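PDB 6HC6: aminopeptidase YwaD from Bacillus subtilis, which releases N-terminal amino acids from peptides by hydrolysis, as a secreted, monomeric M28-family aminopeptidase that binds two zinc ions per subunit. Local coordinates for residues K88-N93 and S227-G232; P95-G100 and T223-Q228; Y346-S351 and D361-T366. One frame throughout, in Å; residues are numbered along the deposited sequence.

Interaction 1. Residues K88-N93 and S227-G232; sequences KVQRFN and SQNIIG
At one margin of the mixed eight-stranded sheet in the M28 peptidase fold, K88-N93, on the outermost strand 86-93, pairs antiparallel with S227-G232. K88 with I231, Q90 with N229 and F92 with S227 are the hydrogen-bonded pairs, each joined by two backbone bonds. Between them, V89 with I230 and R91 with Q228 are non-hydrogen-bonded pairs, and Q90 O also receives a CA-H...O contact from Q228 CA at 3.1 Å.

Q90, N229, F92 and S227 share one face of the sheet. Here Q90, its chain extended, runs alongside N229 and accepts N229 ND2 at OE1 over 3.0 Å. The donor lies in the carbonyl plane, on a lone pair, although the two amides are turned 68° from each other. G300 O takes a second bond from N229 ND2 and G292 N supplies N229 OD1, so the amide is held at both ends; its side chain is about 8 Å from that of H250, a residue of the zinc site. F92 has CG wedged between its backbone N and carbonyl carbon (chi1 54°), which folds the ring back across S227, F92 CZ lying 3.5 Å from S227 CB. H303 of helix 299-306 meets that ring with its own.

The reverse face carries V89, R91, Q228 and I230; helix 67-82 covers the last two. V89 CG1 packs on Q228 CB at 3.8 Å. Q228 OE1, also bonded by K70, is 3.6 Å from R91 NH1, and one water spans the pair, accepting from R91 NH1 at 3.0 Å and donating to Q228 OE1 at 2.9 Å.

Interaction 2. Residues P95-G100 and T223-Q228; sequences PDRLEG and TNQTSQ
R97 grips Q225 where the two chain connections between the M28 peptidase sheet and the PA-domain sheet run close together. The guanidinium presents its NE side, and R97 NE (3.1 Å) and R97 NH2 (3.2 Å) both donate to the single atom Q225 OE1. That oxygen sits at the guanidinium edge, near its plane, but the nitrogens approach it from one face of the amide, NE being 44° above the carbonyl plane. The side chains cross at about a right angle, with the guanidinium and amide planes steeply inclined to each other.

Beside this grip, the backbone of P95 packs on Q225, with P95 O 3.4 Å from Q225 CB. D96 and T223 lie side by side, with D96 OD1 and D96 OD2 each 3.5 Å from T223 CG2. D96 OD1 accepts from two waters, 2.6 Å from the one that accepts from Q225 N and 2.7 Å from the one that accepts from N224 N, so the carboxylate holds the turn at 223-225 through solvent.

A second shell fixes both partners of the grip. Q225 is bent at chi2 (-66°), which brings Q225 NE2 back to T223 O at 3.0 Å and sets the rotation of the amide. R97 is bent at chi3 (36°), and its NH1 forms a salt bridge with E99 further along strand 97-104. Backbone bonds extend the junction: R97 pairs with F222 of strand 214-222, and Q225 with I94. In the salt bridge, R97 NH1 lies 2.7 Å from E99 OE1, on the syn side of the carboxylate.

Interaction 3. Residues Y346-S351 and D361-T366; sequences YVWESS and DSLSLT
W348 and L365 meet through a CH-pi contact. L365 CB stands 3.6 Å from the centroid of the six-membered ring of W348 and only 3° off the ring normal, so the methylene sits squarely over the face. The leucine methyls lie towards the five-membered ring, with L365 CD2 4.1 Å from W348 CD1. W348 reaches the strand because its CG is anti to the backbone N (chi1 175°), carrying the indole out from the helix; its far end arrives at the strand backbone, where W348 CH2 is 3.5 Å from L365 N.

Further apolar packing comes from L363, which slides past the indole in the opposite direction. L363 CD2 is 3.6 Å from W348 CZ3 and also touches the next turn of the helix, 3.8 Å from S351 CB. These contacts belong to the beta-alpha-beta unit formed by strand 334-339, helix 346-358 and strand 363-367 in the M28 peptidase domain: the helix runs nearly antiparallel to the strand, and residues 363 and 365 face it. W348 also touches V337 of the neighbouring strand, while L363 reaches L421 of helix 412-430.

No hydrogen bond crosses between the segments. S351 OG turns back on its own helix to donate to V347 O at 2.8 Å; S351 N donates to the same oxygen from the opposite face of the carbonyl. On the strand, S364 points away from the helix and its OG is bonded to E334 OE1.

From the N terminus, the chain first runs along K88-N93 and turns through P95-G100 into the seven-stranded sheet that includes the strands of the PA domain. It returns at T223-Q228, where interaction 2 closes a loop of 122 residues, and continues into S227-G232, where interaction 1 closes a wider one. The loop of interaction 2 lies within that of interaction 1, the two sharing S227 and Q228. Interaction 1 pairs two strands of the peptidase sheet, and interaction 2 joins the two connections to the seven-stranded sheet. Interaction 3 follows later as a separate short loop, spanning nine residues at the other outermost strand of the peptidase sheet, with its centre 29 Å from that of interaction 1.

Interaction 1. Residues K88-N93 and S227-G232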
loop_
_atom_site.group_PDB
_atom_site.type_symbol
_atom_site.label_atom_id
_atom_site.label_comp_id
_atom_site.label_asym_id
_atom_site.label_seq_id
_atom_site.Cartn_x
_atom_site.Cartn_y
_atom_site.Cartn_z
ATOM N N LYS A 88 -15.183 -10.543 -11.107
ATOM C CA LYS A 88 -14.719 -11.762 -10.460
ATOM C C LYS A 88 -13.952 -11.386 -9.204
ATOM O O LYS A 88 -13.333 -10.320 -9.139
ATOM C CB LYS A 88 -13.834 -12.615 -11.378
ATOM C CG LYS A 88 -14.397 -12.838 -12.790
ATOM C CD LYS A 88 -14.965 -14.234 -12.996
ATOM C CE LYS A 88 -15.249 -14.512 -14.478
ATOM N NZ LYS A 88 -16.462 -13.786 -14.980
ATOM N N VAL A 89 -14.018 -12.261 -8.203
ATOM C CA VAL A 89 -13.235 -12.133 -6.981
ATOM C C VAL A 89 -12.122 -13.161 -7.057
ATOM O O VAL A 89 -12.383 -14.366 -7.188
ATOM C CB VAL A 89 -14.089 -12.329 -5.719
ATOM C CG1 VAL A 89 -13.204 -12.254 -4.458
ATOM C CG2 VAL A 89 -15.187 -11.279 -5.652
ATOM N N GLN A 90 -10.885 -12.689 -7.009
ATOM C CA GLN A 90 -9.707 -13.538 -7.097
ATOM C C GLN A 90 -9.075 -13.624 -5.711
ATOM O O GLN A 90 -8.538 -12.636 -5.213
ATOM C CB GLN A 90 -8.721 -12.978 -8.120
ATOM C CG GLN A 90 -7.398 -13.710 -8.184
ATOM C CD GLN A 90 -6.458 -13.096 -9.206
ATOM O OE1 GLN A 90 -5.983 -11.976 -9.032
ATOM N NE2 GLN A 90 -6.193 -13.830 -10.286
ATOM N N ARG A 91 -9.111 -14.809 -5.106
ATOM C CA ARG A 91 -8.585 -14.985 -3.754
ATOM C C ARG A 91 -7.143 -15.491 -3.772
ATOM O O ARG A 91 -6.720 -16.188 -4.694
ATOM C CB ARG A 91 -9.473 -15.952 -2.969
ATOM C CG ARG A 91 -10.930 -15.534 -2.968
ATOM C CD ARG A 91 -11.770 -16.345 -1.984
ATOM N NE ARG A 91 -13.173 -15.940 -2.038
ATOM C CZ ARG A 91 -13.681 -14.896 -1.390
ATOM N NH1 ARG A 91 -12.909 -14.149 -0.610
ATOM N NH2 ARG A 91 -14.969 -14.603 -1.514
ATOM N N PHE A 92 -6.378 -15.120 -2.745
ATOM C CA PHE A 92 -4.997 -15.578 -2.655
ATOM C C PHE A 92 -4.561 -15.606 -1.199
ATOM O O PHE A 92 -5.040 -14.820 -0.381
ATOM C CB PHE A 92 -4.047 -14.689 -3.468
ATOM C CG PHE A 92 -4.129 -13.233 -3.122
ATOM C CD1 PHE A 92 -5.075 -12.406 -3.730
ATOM C CD2 PHE A 92 -3.236 -12.672 -2.216
ATOM C CE1 PHE A 92 -5.146 -11.046 -3.415
ATOM C CE2 PHE A 92 -3.297 -11.307 -1.893
ATOM C CZ PHE A 92 -4.256 -10.500 -2.482
ATOM N N ASN A 93 -3.648 -16.523 -0.883
ATOM C CA ASN A 93 -3.132 -16.635 0.473
ATOM C C ASN A 93 -2.138 -15.515 0.769
ATOM O O ASN A 93 -1.409 -15.046 -0.110
ATOM C CB ASN A 93 -2.448 -17.984 0.693
ATOM C CG ASN A 93 -3.386 -19.159 0.501
ATOM O OD1 ASN A 93 -4.604 -19.022 0.583
ATOM N ND2 ASN A 93 -2.814 -20.332 0.262
ATOM N N SER A 227 -6.446 -12.827 1.205
ATOM C CA SER A 227 -6.976 -11.557 0.736
ATOM C C SER A 227 -7.612 -11.789 -0.624
ATOM O O SER A 227 -7.762 -12.938 -1.048
ATOM C CB SER A 227 -5.881 -10.500 0.667
ATOM O OG SER A 227 -6.426 -9.231 0.314
ATOM N N GLN A 228 -7.996 -10.722 -1.320
ATOM C CA GLN A 228 -8.624 -10.933 -2.610
ATOM C C GLN A 228 -8.508 -9.671 -3.442
ATOM O O GLN A 228 -8.352 -8.562 -2.919
ATOM C CB GLN A 228 -10.093 -11.347 -2.476
ATOM C CG GLN A 228 -10.927 -10.438 -1.584
ATOM C CD GLN A 228 -10.581 -10.597 -0.117
ATOM O OE1 GLN A 228 -10.438 -11.713 0.384
ATOM N NE2 GLN A 228 -10.395 -9.474 0.572
ATOM N N ASN A 229 -8.574 -9.868 -4.752
ATOM C CA ASN A 229 -8.660 -8.788 -5.717
ATOM C C ASN A 229 -10.061 -8.808 -6.306
ATOM O O ASN A 229 -10.687 -9.869 -6.411
ATOM C CB ASN A 229 -7.632 -8.955 -6.845
ATOM C CG ASN A 229 -6.212 -9.043 -6.333
ATOM O OD1 ASN A 229 -5.835 -8.326 -5.412
ATOM N ND2 ASN A 229 -5.415 -9.921 -6.927
ATOM N N ILE A 230 -10.558 -7.636 -6.667
ATOM C CA ILE A 230 -11.872 -7.511 -7.293
ATOM C C ILE A 230 -11.653 -6.957 -8.688
ATOM O O ILE A 230 -11.141 -5.841 -8.844
ATOM C CB ILE A 230 -12.817 -6.620 -6.476
ATOM C CG1 ILE A 230 -12.927 -7.150 -5.045
ATOM C CG2 ILE A 230 -14.207 -6.593 -7.116
ATOM C CD1 ILE A 230 -12.027 -6.462 -4.083
ATOM N N ILE A 231 -12.029 -7.737 -9.697
ATOM C CA ILE A 231 -11.728 -7.425 -11.081
ATOM C C ILE A 231 -13.041 -7.215 -11.813
ATOM O O ILE A 231 -13.845 -8.145 -11.918
ATOM C CB ILE A 231 -10.916 -8.545 -11.745
ATOM C CG1 ILE A 231 -9.676 -8.879 -10.896
ATOM C CG2 ILE A 231 -10.565 -8.140 -13.170
ATOM C CD1 ILE A 231 -9.260 -10.344 -11.022
ATOM N N GLY A 232 -13.245 -6.010 -12.332
ATOM C CA GLY A 232 -14.408 -5.724 -13.158
ATOM C C GLY A 232 -13.994 -5.386 -14.572
ATOM O O GLY A 232 -13.231 -4.441 -14.786
HETATM O O HOH W 1 -10.061 -14.598 0.124
#

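Interaction 2. Residues P95-G100 and T223-Q228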
loop_
_atom_site.group_PDB
_atom_site.type_symbol
_atom_site.label_atom_id
_atom_site.label_comp_id
_atom_site.label_asym_id
_atom_site.label_seq_id
_atom_site.Cartn_x
_atom_site.Cartn_y
_atom_site.Cartn_z
ATOM N N PRO A 95 0.586 -13.947 4.220
ATOM C CA PRO A 95 1.264 -14.464 5.418
ATOM C C PRO A 95 0.399 -14.411 6.671
ATOM O O PRO A 95 -0.597 -13.691 6.756
ATOM C CB PRO A 95 2.478 -13.541 5.563
ATOM C CG PRO A 95 2.733 -13.048 4.193
ATOM C CD PRO A 95 1.377 -12.875 3.582
ATOM N N ASP A 96 0.811 -15.198 7.663
ATOM C CA ASP A 96 0.196 -15.122 8.976
ATOM C C ASP A 96 0.275 -13.699 9.512
ATOM O O ASP A 96 1.204 -12.942 9.212
ATOM C CB ASP A 96 0.880 -16.076 9.955
ATOM C CG ASP A 96 0.770 -17.535 9.539
ATOM O OD1 ASP A 96 -0.143 -17.882 8.760
ATOM O OD2 ASP A 96 1.596 -18.343 10.020
ATOM N N ARG A 97 -0.730 -13.335 10.293
ATOM C CA ARG A 97 -0.823 -12.016 10.890
ATOM C C ARG A 97 -0.456 -12.142 12.361
ATOM O O ARG A 97 -0.993 -13.003 13.062
ATOM C CB ARG A 97 -2.235 -11.452 10.728
ATOM C CG ARG A 97 -2.451 -10.108 11.416
ATOM C CD ARG A 97 -3.791 -9.500 11.011
ATOM N NE ARG A 97 -4.831 -10.514 10.824
ATOM C CZ ARG A 97 -5.783 -10.794 11.712
ATOM N NH1 ARG A 97 -5.836 -10.143 12.867
ATOM N NH2 ARG A 97 -6.684 -11.731 11.443
ATOM N N LEU A 98 0.464 -11.304 12.817
ATOM C CA LEU A 98 0.949 -11.359 14.189
ATOM C C LEU A 98 0.373 -10.206 14.993
ATOM O O LEU A 98 0.369 -9.058 14.531
ATOM C CB LEU A 98 2.472 -11.285 14.237
ATOM C CG LEU A 98 3.273 -12.492 13.774
ATOM C CD1 LEU A 98 4.683 -12.028 13.551
ATOM C CD2 LEU A 98 3.231 -13.582 14.817
ATOM N N GLU A 99 -0.094 -10.512 16.201
ATOM C CA GLU A 99 -0.615 -9.495 17.097
ATOM C C GLU A 99 -0.226 -9.851 18.519
ATOM O O GLU A 99 -0.050 -11.026 18.856
ATOM C CB GLU A 99 -2.137 -9.359 16.985
ATOM C CG GLU A 99 -2.568 -8.315 15.953
ATOM C CD GLU A 99 -3.941 -8.588 15.374
ATOM O OE1 GLU A 99 -4.064 -8.600 14.130
ATOM O OE2 GLU A 99 -4.894 -8.786 16.159
ATOM N N GLY A 100 -0.108 -8.833 19.362
ATOM C CA GLY A 100 0.096 -9.117 20.767
ATOM C C GLY A 100 0.536 -7.891 21.539
ATOM O O GLY A 100 0.254 -6.756 21.151
ATOM N N THR A 223 -3.292 -17.665 11.439
ATOM C CA THR A 223 -2.960 -18.373 10.215
ATOM C C THR A 223 -4.167 -18.434 9.283
ATOM O O THR A 223 -5.235 -17.881 9.559
ATOM C CB THR A 223 -2.453 -19.780 10.534
ATOM O OG1 THR A 223 -3.505 -20.535 11.148
ATOM C CG2 THR A 223 -1.259 -19.709 11.478
ATOM N N ASN A 224 -3.994 -19.139 8.162
ATOM C CA ASN A 224 -5.037 -19.265 7.147
ATOM C C ASN A 224 -5.479 -17.906 6.615
ATOM O O ASN A 224 -6.637 -17.738 6.218
ATOM C CB ASN A 224 -6.258 -20.030 7.674
ATOM C CG ASN A 224 -6.038 -21.522 7.728
ATOM O OD1 ASN A 224 -4.936 -22.011 7.473
ATOM N ND2 ASN A 224 -7.090 -22.260 8.066
ATOM N N GLN A 225 -4.579 -16.922 6.602
ATOM C CA GLN A 225 -4.941 -15.586 6.145
ATOM C C GLN A 225 -5.044 -15.543 4.632
ATOM O O GLN A 225 -4.213 -16.114 3.924
ATOM C CB GLN A 225 -3.903 -14.561 6.602
ATOM C CG GLN A 225 -3.708 -14.526 8.105
ATOM C CD GLN A 225 -4.935 -14.028 8.837
ATOM O OE1 GLN A 225 -5.218 -12.839 8.837
ATOM N NE2 GLN A 225 -5.651 -14.937 9.494
ATOM N N THR A 226 -6.060 -14.843 4.139
ATOM C CA THR A 226 -6.274 -14.696 2.710
ATOM C C THR A 226 -6.727 -13.276 2.418
ATOM O O THR A 226 -7.320 -12.609 3.266
ATOM C CB THR A 226 -7.329 -15.672 2.178
ATOM O OG1 THR A 226 -8.599 -15.367 2.769
ATOM C CG2 THR A 226 -6.956 -17.101 2.507
ATOM N N SER A 227 -6.446 -12.827 1.205
ATOM C CA SER A 227 -6.976 -11.557 0.736
ATOM C C SER A 227 -7.612 -11.789 -0.624
ATOM O O SER A 227 -7.762 -12.938 -1.048
ATOM C CB SER A 227 -5.881 -10.500 0.667
ATOM O OG SER A 227 -6.426 -9.231 0.314
ATOM N N GLN A 228 -7.996 -10.722 -1.320
ATOM C CA GLN A 228 -8.624 -10.933 -2.610
ATOM C C GLN A 228 -8.508 -9.671 -3.442
ATOM O O GLN A 228 -8.352 -8.562 -2.919
ATOM C CB GLN A 228 -10.093 -11.347 -2.476
ATOM C CG GLN A 228 -10.927 -10.438 -1.584
ATOM C CD GLN A 228 -10.581 -10.597 -0.117
ATOM O OE1 GLN A 228 -10.438 -11.713 0.384
ATOM N NE2 GLN A 228 -10.395 -9.474 0.572
HETATM O O HOH W 2 -1.602 -17.163 6.680
HETATM O O HOH W 3 -1.224 -20.050 7.670
#

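Interaction 3. Residues Y346-S351 and D361-T366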
loop_
_atom_site.group_PDB
_atom_site.type_symbol
_atom_site.label_atom_id
_atom_site.label_comp_id
_atom_site.label_asym_id
_atom_site.label_seq_id
_atom_site.Cartn_x
_atom_site.Cartn_y
_atom_site.Cartn_z
ATOM N N TYR A 346 3.886 4.612 -22.169
ATOM C CA TYR A 346 2.566 4.899 -22.715
ATOM C C TYR A 346 1.661 5.617 -21.711
ATOM O O TYR A 346 0.832 6.442 -22.119
ATOM C CB TYR A 346 1.912 3.605 -23.199
ATOM C CG TYR A 346 2.399 3.158 -24.560
ATOM C CD1 TYR A 346 3.036 4.044 -25.421
ATOM C CD2 TYR A 346 2.222 1.849 -24.986
ATOM C CE1 TYR A 346 3.470 3.644 -26.687
ATOM C CE2 TYR A 346 2.658 1.438 -26.250
ATOM C CZ TYR A 346 3.289 2.340 -27.088
ATOM O OH TYR A 346 3.724 1.946 -28.340
ATOM N N VAL A 347 1.796 5.322 -20.409
ATOM C CA VAL A 347 0.981 6.005 -19.399
ATOM C C VAL A 347 1.315 7.491 -19.363
ATOM O O VAL A 347 0.426 8.353 -19.336
ATOM C CB VAL A 347 1.187 5.382 -18.007
ATOM C CG1 VAL A 347 0.229 6.004 -17.015
ATOM C CG2 VAL A 347 1.035 3.892 -18.037
ATOM N N TRP A 348 2.608 7.811 -19.330
ATOM C CA TRP A 348 3.000 9.214 -19.336
ATOM C C TRP A 348 2.533 9.913 -20.611
ATOM O O TRP A 348 1.995 11.027 -20.552
ATOM C CB TRP A 348 4.513 9.340 -19.169
ATOM C CG TRP A 348 4.966 10.749 -19.287
ATOM C CD1 TRP A 348 5.772 11.270 -20.254
ATOM C CD2 TRP A 348 4.613 11.838 -18.424
ATOM N NE1 TRP A 348 5.951 12.615 -20.043
ATOM C CE2 TRP A 348 5.251 12.989 -18.927
ATOM C CE3 TRP A 348 3.822 11.949 -17.273
ATOM C CZ2 TRP A 348 5.121 14.237 -18.324
ATOM C CZ3 TRP A 348 3.697 13.193 -16.669
ATOM C CH2 TRP A 348 4.348 14.320 -17.197
ATOM N N GLU A 349 2.718 9.272 -21.771
ATOM C CA GLU A 349 2.299 9.889 -23.028
ATOM C C GLU A 349 0.829 10.274 -22.982
ATOM O O GLU A 349 0.461 11.411 -23.308
ATOM C CB GLU A 349 2.569 8.943 -24.199
ATOM C CG GLU A 349 4.039 8.700 -24.476
ATOM C CD GLU A 349 4.262 7.766 -25.658
ATOM O OE1 GLU A 349 3.409 7.749 -26.571
ATOM O OE2 GLU A 349 5.286 7.050 -25.677
ATOM N N SER A 350 -0.028 9.342 -22.552
ATOM C CA SER A 350 -1.457 9.629 -22.511
ATOM C C SER A 350 -1.778 10.695 -21.473
ATOM O O SER A 350 -2.677 11.517 -21.679
ATOM C CB SER A 350 -2.238 8.353 -22.225
ATOM O OG SER A 350 -2.259 7.534 -23.382
ATOM N N SER A 351 -1.058 10.686 -20.344
ATOM C CA SER A 351 -1.288 11.683 -19.307
ATOM C C SER A 351 -0.820 13.060 -19.751
ATOM O O SER A 351 -1.518 14.057 -19.525
ATOM C CB SER A 351 -0.583 11.271 -18.017
ATOM O OG SER A 351 -1.038 10.004 -17.584
ATOM N N ASP A 361 -1.322 22.083 -15.598
ATOM C CA ASP A 361 0.112 22.341 -15.751
ATOM C C ASP A 361 0.957 21.789 -14.608
ATOM O O ASP A 361 2.181 21.977 -14.619
ATOM C CB ASP A 361 0.374 23.847 -15.886
ATOM C CG ASP A 361 0.170 24.360 -17.298
ATOM O OD1 ASP A 361 0.277 23.568 -18.264
ATOM O OD2 ASP A 361 -0.093 25.576 -17.437
ATOM N N SER A 362 0.347 21.112 -13.630
ATOM C CA SER A 362 1.053 20.593 -12.460
ATOM C C SER A 362 1.180 19.072 -12.491
ATOM O O SER A 362 1.082 18.400 -11.457
ATOM C CB SER A 362 0.382 21.051 -11.162
ATOM O OG SER A 362 0.197 22.467 -11.139
ATOM N N LEU A 363 1.420 18.527 -13.682
ATOM C CA LEU A 363 1.701 17.109 -13.873
ATOM C C LEU A 363 3.206 16.922 -14.038
ATOM O O LEU A 363 3.835 17.607 -14.854
ATOM C CB LEU A 363 0.956 16.576 -15.101
ATOM C CG LEU A 363 0.857 15.053 -15.242
ATOM C CD1 LEU A 363 -0.110 14.517 -14.213
ATOM C CD2 LEU A 363 0.408 14.662 -16.645
ATOM N N SER A 364 3.781 16.015 -13.261
ATOM C CA SER A 364 5.210 15.746 -13.332
ATOM C C SER A 364 5.461 14.251 -13.457
ATOM O O SER A 364 4.841 13.444 -12.763
ATOM C CB SER A 364 5.947 16.300 -12.097
ATOM O OG SER A 364 5.937 17.716 -12.097
ATOM N N LEU A 365 6.367 13.892 -14.359
ATOM C CA LEU A 365 6.874 12.533 -14.426
ATOM C C LEU A 365 8.025 12.385 -13.442
ATOM O O LEU A 365 8.885 13.264 -13.338
ATOM C CB LEU A 365 7.351 12.209 -15.844
ATOM C CG LEU A 365 8.047 10.864 -16.073
ATOM C CD1 LEU A 365 7.060 9.724 -15.924
ATOM C CD2 LEU A 365 8.697 10.824 -17.454
ATOM N N THR A 366 8.056 11.264 -12.728
ATOM C CA THR A 366 9.144 11.041 -11.794
ATOM C C THR A 366 9.324 9.541 -11.585
ATOM O O THR A 366 8.536 8.727 -12.069
ATOM C CB THR A 366 8.870 11.768 -10.482
ATOM O OG1 THR A 366 10.061 11.782 -9.690
ATOM C CG2 THR A 366 7.722 11.069 -9.728
#